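Local atomic coordinates of dual specificity phosphatase 28 (Homo sapiens, PDB entry 5Y15), a protein that hydrolyses a synthetic aryl phosphate in vitro but shows almost no activity on phosphotyrosine, less still on phosphothreonine and none on phosphoserine. Residues 102-114 with 133-145. The protein carries 2 engineered substitutions. Numbering follows the deposited sequence.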
ATOM      1  N   HIS A 102      -9.305   1.189  -6.649  1.00 39.30           N
ATOM      2  CA  HIS A 102      -8.156   1.189  -5.762  1.00 38.43           C
ATOM      3  C   HIS A 102      -8.415   1.915  -4.432  1.00 35.93           C
ATOM      4  O   HIS A 102      -7.531   1.904  -3.563  1.00 33.40           O
ATOM      5  CB  HIS A 102      -6.965   1.864  -6.452  1.00 38.48           C
ATOM      6  CG  HIS A 102      -6.490   1.187  -7.705  1.00 37.33           C
ATOM      7  ND1 HIS A 102      -5.731   0.037  -7.695  1.00 42.25           N
ATOM      8  CD2 HIS A 102      -6.603   1.547  -9.008  1.00 45.62           C
ATOM      9  CE1 HIS A 102      -5.424  -0.303  -8.937  1.00 36.17           C
ATOM     10  NE2 HIS A 102      -5.933   0.602  -9.755  1.00 35.34           N
ATOM     11  N   LEU A 103      -9.541   2.627  -4.293  1.00 27.68           N
ATOM     12  CA  LEU A 103      -9.730   3.535  -3.149  1.00 42.70           C
ATOM     13  C   LEU A 103      -9.740   2.800  -1.807  1.00 41.37           C
ATOM     14  O   LEU A 103      -8.936   3.097  -0.911  1.00 40.06           O
ATOM     15  CB  LEU A 103     -11.011   4.357  -3.318  1.00 37.43           C
ATOM     16  CG  LEU A 103     -10.896   5.424  -4.418  1.00 36.50           C
ATOM     17  CD1 LEU A 103     -12.155   6.250  -4.567  1.00 29.12           C
ATOM     18  CD2 LEU A 103      -9.715   6.340  -4.145  1.00 35.08           C
ATOM     19  N   GLU A 104     -10.655   1.851  -1.638  1.00 46.97           N
ATOM     20  CA  GLU A 104     -10.752   1.133  -0.365  1.00 44.84           C
ATOM     21  C   GLU A 104      -9.418   0.515   0.048  1.00 40.07           C
ATOM     22  O   GLU A 104      -8.968   0.764   1.183  1.00 47.87           O
ATOM     23  CB  GLU A 104     -11.896   0.108  -0.478  1.00 46.09           C
ATOM     24  CG  GLU A 104     -12.414  -0.423   0.843  1.00 44.44           C
ATOM     25  CD  GLU A 104     -12.728   0.652   1.823  1.00 51.29           C
ATOM     26  OE1 GLU A 104     -13.390   1.640   1.441  1.00 52.12           O
ATOM     27  OE2 GLU A 104     -12.285   0.525   2.986  1.00 67.90           O
ATOM     28  N   PRO A 105      -8.711  -0.222  -0.812  1.00 46.92           N
ATOM     29  CA  PRO A 105      -7.396  -0.762  -0.412  1.00 31.58           C
ATOM     30  C   PRO A 105      -6.303   0.286  -0.199  1.00 46.06           C
ATOM     31  O   PRO A 105      -5.333   0.010   0.526  1.00 34.49           O
ATOM     32  CB  PRO A 105      -7.029  -1.679  -1.589  1.00 35.71           C
ATOM     33  CG  PRO A 105      -8.319  -1.969  -2.255  1.00 41.69           C
ATOM     34  CD  PRO A 105      -9.160  -0.771  -2.106  1.00 46.19           C
ATOM     35  N   THR A 106      -6.358   1.431  -0.893  1.00 36.56           N
ATOM     36  CA  THR A 106      -5.363   2.481  -0.661  1.00 38.92           C
ATOM     37  C   THR A 106      -5.628   3.201   0.665  1.00 31.10           C
ATOM     38  O   THR A 106      -4.702   3.448   1.455  1.00 30.24           O
ATOM     39  CB  THR A 106      -5.395   3.480  -1.816  1.00 33.37           C
ATOM     40  OG1 THR A 106      -5.171   2.781  -3.037  1.00 35.77           O
ATOM     41  CG2 THR A 106      -4.321   4.545  -1.648  1.00 23.59           C
ATOM     42  N   CYS A 107      -6.895   3.533   0.908  1.00 31.26           N
ATOM     43  CA  CYS A 107      -7.296   4.198   2.148  1.00 35.00           C
ATOM     44  C   CYS A 107      -7.002   3.344   3.372  1.00 32.39           C
ATOM     45  O   CYS A 107      -6.638   3.877   4.427  1.00 32.94           O
ATOM     46  CB  CYS A 107      -8.777   4.536   2.093  1.00 26.78           C
ATOM     47  SG  CYS A 107      -9.125   5.854   0.913  1.00 38.16           S
ATOM     48  N   ALA A 108      -7.159   2.021   3.268  1.00 26.25           N
ATOM     49  CA  ALA A 108      -6.855   1.204   4.442  1.00 28.93           C
ATOM     50  C   ALA A 108      -5.364   1.171   4.733  1.00 34.89           C
ATOM     51  O   ALA A 108      -4.954   1.182   5.894  1.00 35.96           O
ATOM     52  CB  ALA A 108      -7.404  -0.209   4.280  1.00 29.67           C
ATOM     53  N   ALA A 109      -4.520   1.136   3.704  1.00 32.67           N
ATOM     54  CA  ALA A 109      -3.088   1.213   3.969  1.00 28.28           C
ATOM     55  C   ALA A 109      -2.735   2.541   4.615  1.00 29.60           C
ATOM     56  O   ALA A 109      -1.901   2.601   5.537  1.00 31.96           O
ATOM     57  CB  ALA A 109      -2.286   1.017   2.670  1.00 34.84           C
ATOM     58  N   MET A 110      -3.340   3.627   4.122  1.00 23.22           N
ATOM     59  CA  MET A 110      -3.062   4.937   4.702  1.00 29.00           C
ATOM     60  C   MET A 110      -3.481   4.980   6.171  1.00 33.51           C
ATOM     61  O   MET A 110      -2.718   5.448   7.039  1.00 27.50           O
ATOM     62  CB  MET A 110      -3.772   6.022   3.886  1.00 27.47           C
ATOM     63  CG  MET A 110      -3.182   6.217   2.448  1.00 27.85           C
ATOM     64  SD  MET A 110      -4.318   7.219   1.452  1.00 30.33           S
ATOM     65  CE  MET A 110      -4.132   8.771   2.319  1.00 25.87           C
ATOM     66  N   GLU A 111      -4.689   4.469   6.469  1.00 30.36           N
ATOM     67  CA  GLU A 111      -5.187   4.483   7.848  1.00 29.69           C
ATOM     68  C   GLU A 111      -4.296   3.659   8.756  1.00 36.87           C
ATOM     69  O   GLU A 111      -3.986   4.079   9.872  1.00 37.00           O
ATOM     70  CB  GLU A 111      -6.625   3.969   7.908  1.00 31.25           C
ATOM     71  CG  GLU A 111      -7.183   3.847   9.316  1.00 39.81           C
ATOM     72  CD  GLU A 111      -7.456   5.202   9.979  1.00 44.76           C
ATOM     73  OE1 GLU A 111      -7.198   6.262   9.358  1.00 41.76           O
ATOM     74  OE2 GLU A 111      -7.944   5.211  11.133  1.00 55.53           O
ATOM     75  N   ALA A 112      -3.842   2.493   8.285  1.00 39.03           N
ATOM     76  CA  ALA A 112      -2.936   1.696   9.103  1.00 36.12           C
ATOM     77  C   ALA A 112      -1.659   2.462   9.407  1.00 43.95           C
ATOM     78  O   ALA A 112      -1.130   2.377  10.520  1.00 36.85           O
ATOM     79  CB  ALA A 112      -2.608   0.375   8.409  1.00 40.90           C
ATOM     80  N   ALA A 113      -1.134   3.215   8.434  1.00 46.23           N
ATOM     81  CA  ALA A 113       0.078   3.973   8.740  1.00 46.42           C
ATOM     82  C   ALA A 113      -0.215   5.067   9.765  1.00 40.21           C
ATOM     83  O   ALA A 113       0.584   5.310  10.676  1.00 36.26           O
ATOM     84  CB  ALA A 113       0.703   4.550   7.459  1.00 40.02           C
ATOM     85  N   VAL A 114      -1.356   5.736   9.636  1.00 47.33           N
ATOM     86  CA  VAL A 114      -1.717   6.786  10.582  1.00 44.19           C
ATOM     87  C   VAL A 114      -1.883   6.219  11.984  1.00 49.48           C
ATOM     88  O   VAL A 114      -1.408   6.801  12.964  1.00 39.03           O
ATOM     89  CB  VAL A 114      -3.001   7.489  10.121  1.00 43.15           C
ATOM     90  CG1 VAL A 114      -3.553   8.356  11.245  1.00 35.19           C
ATOM     91  CG2 VAL A 114      -2.722   8.315   8.901  1.00 32.44           C
ATOM     92  N   ALA A 133      -7.694  13.436  -5.299  1.00 29.07           N
ATOM     93  CA  ALA A 133      -8.799  12.489  -5.219  1.00 33.66           C
ATOM     94  C   ALA A 133      -8.556  11.463  -4.123  1.00 26.18           C
ATOM     95  O   ALA A 133      -9.463  11.162  -3.344  1.00 32.28           O
ATOM     96  CB  ALA A 133      -8.999  11.790  -6.563  1.00 37.47           C
ATOM     97  N   VAL A 134      -7.333  10.929  -4.032  1.00 31.45           N
ATOM     98  CA  VAL A 134      -7.053   9.935  -2.988  1.00 26.42           C
ATOM     99  C   VAL A 134      -7.140  10.567  -1.596  1.00 32.34           C
ATOM    100  O   VAL A 134      -7.682   9.965  -0.656  1.00 28.22           O
ATOM    101  CB  VAL A 134      -5.686   9.271  -3.227  1.00 33.68           C
ATOM    102  CG1 VAL A 134      -5.300   8.419  -2.029  1.00 24.13           C
ATOM    103  CG2 VAL A 134      -5.719   8.406  -4.497  1.00 26.26           C
ATOM    104  N   CYS A 135      -6.604  11.784  -1.430  1.00 33.54           N
ATOM    105  CA  CYS A 135      -6.735  12.458  -0.132  1.00 38.15           C
ATOM    106  C   CYS A 135      -8.203  12.656   0.239  1.00 32.54           C
ATOM    107  O   CYS A 135      -8.615  12.414   1.385  1.00 32.13           O
ATOM    108  CB  CYS A 135      -6.008  13.803  -0.158  1.00 24.21           C
ATOM    109  SG  CYS A 135      -4.242  13.603   0.011  1.00 31.95           S
ATOM    110  N   THR A 136      -9.011  13.087  -0.727  1.00 30.42           N
ATOM    111  CA  THR A 136     -10.427  13.282  -0.466  1.00 25.97           C
ATOM    112  C   THR A 136     -11.097  11.985  -0.023  1.00 40.22           C
ATOM    113  O   THR A 136     -11.810  11.942   1.002  1.00 34.42           O
ATOM    114  CB  THR A 136     -11.078  13.818  -1.732  1.00 26.65           C
ATOM    115  OG1 THR A 136     -10.400  15.011  -2.116  1.00 34.25           O
ATOM    116  CG2 THR A 136     -12.538  14.111  -1.517  1.00 26.89           C
ATOM    117  N   ALA A 137     -10.882  10.913  -0.788  1.00 27.64           N
ATOM    118  CA  ALA A 137     -11.477   9.628  -0.438  1.00 31.45           C
ATOM    119  C   ALA A 137     -11.010   9.160   0.938  1.00 29.16           C
ATOM    120  O   ALA A 137     -11.771   8.525   1.687  1.00 28.23           O
ATOM    121  CB  ALA A 137     -11.165   8.598  -1.531  1.00 29.16           C
ATOM    122  N   TYR A 138      -9.753   9.424   1.280  1.00 23.87           N
ATOM    123  CA  TYR A 138      -9.272   9.005   2.586  1.00 29.66           C
ATOM    124  C   TYR A 138     -10.026   9.739   3.687  1.00 36.03           C
ATOM    125  O   TYR A 138     -10.435   9.131   4.689  1.00 29.94           O
ATOM    126  CB  TYR A 138      -7.761   9.225   2.721  1.00 25.32           C
ATOM    127  CG  TYR A 138      -7.293   8.978   4.139  1.00 28.54           C
ATOM    128  CD1 TYR A 138      -7.066   7.688   4.599  1.00 26.82           C
ATOM    129  CD2 TYR A 138      -7.157  10.028   5.042  1.00 35.26           C
ATOM    130  CE1 TYR A 138      -6.667   7.452   5.901  1.00 30.70           C
ATOM    131  CE2 TYR A 138      -6.778   9.797   6.366  1.00 33.64           C
ATOM    132  CZ  TYR A 138      -6.542   8.512   6.785  1.00 30.37           C
ATOM    133  OH  TYR A 138      -6.156   8.290   8.085  1.00 38.84           O
ATOM    134  N   LEU A 139     -10.227  11.047   3.515  1.00 33.95           N
ATOM    135  CA  LEU A 139     -10.945  11.799   4.534  1.00 36.03           C
ATOM    136  C   LEU A 139     -12.388  11.327   4.661  1.00 42.72           C
ATOM    137  O   LEU A 139     -12.938  11.282   5.769  1.00 32.66           O
ATOM    138  CB  LEU A 139     -10.885  13.290   4.226  1.00 35.71           C
ATOM    139  CG  LEU A 139      -9.467  13.850   4.297  1.00 25.45           C
ATOM    140  CD1 LEU A 139      -9.504  15.304   3.881  1.00 25.75           C
ATOM    141  CD2 LEU A 139      -8.944  13.712   5.727  1.00 31.93           C
ATOM    142  N   MET A 140     -13.012  10.948   3.545  1.00 36.99           N
ATOM    143  CA  MET A 140     -14.381  10.453   3.629  1.00 37.51           C
ATOM    144  C   MET A 140     -14.447   9.103   4.328  1.00 39.40           C
ATOM    145  O   MET A 140     -15.349   8.862   5.139  1.00 33.22           O
ATOM    146  CB  MET A 140     -14.977  10.302   2.233  1.00 32.80           C
ATOM    147  CG  MET A 140     -15.621  11.533   1.659  1.00 38.81           C
ATOM    148  SD  MET A 140     -16.196  11.127  -0.006  1.00 49.22           S
ATOM    149  CE  MET A 140     -14.699  11.210  -0.810  1.00 25.59           C
ATOM    150  N   ARG A 141     -13.522   8.204   3.996  1.00 33.96           N
ATOM    151  CA  ARG A 141     -13.605   6.808   4.415  1.00 31.23           C
ATOM    152  C   ARG A 141     -13.165   6.603   5.864  1.00 45.64           C
ATOM    153  O   ARG A 141     -13.737   5.759   6.566  1.00 41.18           O
ATOM    154  CB  ARG A 141     -12.785   5.942   3.461  1.00 33.58           C
ATOM    155  CG  ARG A 141     -12.579   4.504   3.890  1.00 41.87           C
ATOM    156  CD  ARG A 141     -13.907   3.746   3.995  1.00 53.06           C
ATOM    157  NE  ARG A 141     -13.688   2.346   4.352  1.00 53.28           N
ATOM    158  CZ  ARG A 141     -13.682   1.890   5.605  1.00 43.91           C
ATOM    159  NH1 ARG A 141     -13.888   2.720   6.620  1.00 45.07           N
ATOM    160  NH2 ARG A 141     -13.469   0.602   5.841  1.00 54.97           N
ATOM    161  N   HIS A 142     -12.147   7.337   6.336  1.00 40.83           N
ATOM    162  CA  HIS A 142     -11.594   7.078   7.663  1.00 39.83           C
ATOM    163  C   HIS A 142     -11.645   8.255   8.627  1.00 40.24           C
ATOM    164  O   HIS A 142     -11.294   8.086   9.804  1.00 32.65           O
ATOM    165  CB  HIS A 142     -10.154   6.564   7.555  1.00 40.54           C
ATOM    166  CG  HIS A 142     -10.065   5.175   7.015  1.00 37.48           C
ATOM    167  ND1 HIS A 142      -9.525   4.883   5.780  1.00 40.75           N
ATOM    168  CD2 HIS A 142     -10.477   3.995   7.534  1.00 32.28           C
ATOM    169  CE1 HIS A 142      -9.587   3.578   5.570  1.00 36.33           C
ATOM    170  NE2 HIS A 142     -10.163   3.017   6.622  1.00 45.70           N
ATOM    171  N   ARG A 143     -12.074   9.431   8.178  1.00 31.25           N
ATOM    172  CA  ARG A 143     -12.324  10.538   9.082  1.00 40.87           C
ATOM    173  C   ARG A 143     -13.785  10.960   8.989  1.00 41.66           C
ATOM    174  O   ARG A 143     -14.148  12.040   9.444  1.00 32.72           O
ATOM    175  CB  ARG A 143     -11.398  11.711   8.766  1.00 35.62           C
ATOM    176  CG  ARG A 143      -9.929  11.339   8.618  1.00 42.06           C
ATOM    177  CD  ARG A 143      -9.201  11.316   9.923  1.00 46.19           C
ATOM    178  NE  ARG A 143      -7.837  10.823   9.750  1.00 35.85           N
ATOM    179  CZ  ARG A 143      -6.784  11.601   9.506  1.00 49.52           C
ATOM    180  NH1 ARG A 143      -6.936  12.920   9.419  1.00 40.70           N
ATOM    181  NH2 ARG A 143      -5.577  11.064   9.354  1.00 43.21           N
ATOM    182  N   GLY A 144     -14.625  10.080   8.457  1.00 40.33           N
ATOM    183  CA  GLY A 144     -16.068  10.299   8.413  1.00 44.09           C
ATOM    184  C   GLY A 144     -16.518  11.625   7.849  1.00 45.12           C
ATOM    185  O   GLY A 144     -17.582  12.127   8.243  1.00 39.29           O
ATOM    186  N   LEU A 145     -15.818  12.154   6.845  1.00 29.74           N
ATOM    187  CA  LEU A 145     -16.282  13.400   6.262  1.00 37.82           C
ATOM    188  C   LEU A 145     -17.152  13.156   5.043  1.00 34.69           C
ATOM    189  O   LEU A 145     -17.027  12.158   4.340  1.00 34.70           O
ATOM    190  CB  LEU A 145     -15.128  14.323   5.867  1.00 30.94           C
ATOM    191  CG  LEU A 145     -14.274  15.012   6.936  1.00 48.44           C
ATOM    192  CD1 LEU A 145     -13.275  14.081   7.489  1.00 47.46           C
ATOM    193  CD2 LEU A 145     -13.554  16.211   6.350  1.00 34.22           C
TER
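Cys107 and Tyr138 interlock knobs-into-holes where helices 102-114 and 133-142 of the dual-specificity phosphatase fold cross at -73°, their axes 9.5 Å apart, and they illustrate how a helix crossing can be apolar at depth and charged at its margin. On the buried side the thiol of Cys107 enters the hollow formed by Ala137, Tyr138, Arg141 and His142, with SG 3.6 Å from CA of Tyr138. Reciprocally, the tyrosine ring drops among Cys107, Met110, Glu111 and Val114. The Met110 chain turns at its last torsion (chi3 68°), bringing CE to 3.7 Å from CG of Tyr138. Its SD stands obliquely to the ring, 5.0 Å from the centroid, as a Met-aromatic contact, and also rests against CG1 of Val134. Beneath them Val122 meets both Met110 and Val134, so the two helices pack on strand 119-123, which runs into the active-site position.

Toward solvent, polar groups take over. Arg141 NE reaches the syn side of Glu104 OE2 at 2.7 Å in a salt bridge, with a weak second bond from NH2; Tyr174 of helix 165-179 holds the other carboxylate oxygen. His142 lies between Arg141 CG, offset toward the rim of one face, and Glu111 CB, a CH-pi contact 3.6 Å from the ring centroid, on the other. Beyond the imidazole, at the boundary between the two zones, Tyr138, itself buried, extends its hydroxyl to Glu111 OE1 at 2.6 Å, meeting the oxygen nearly along its C-O axis.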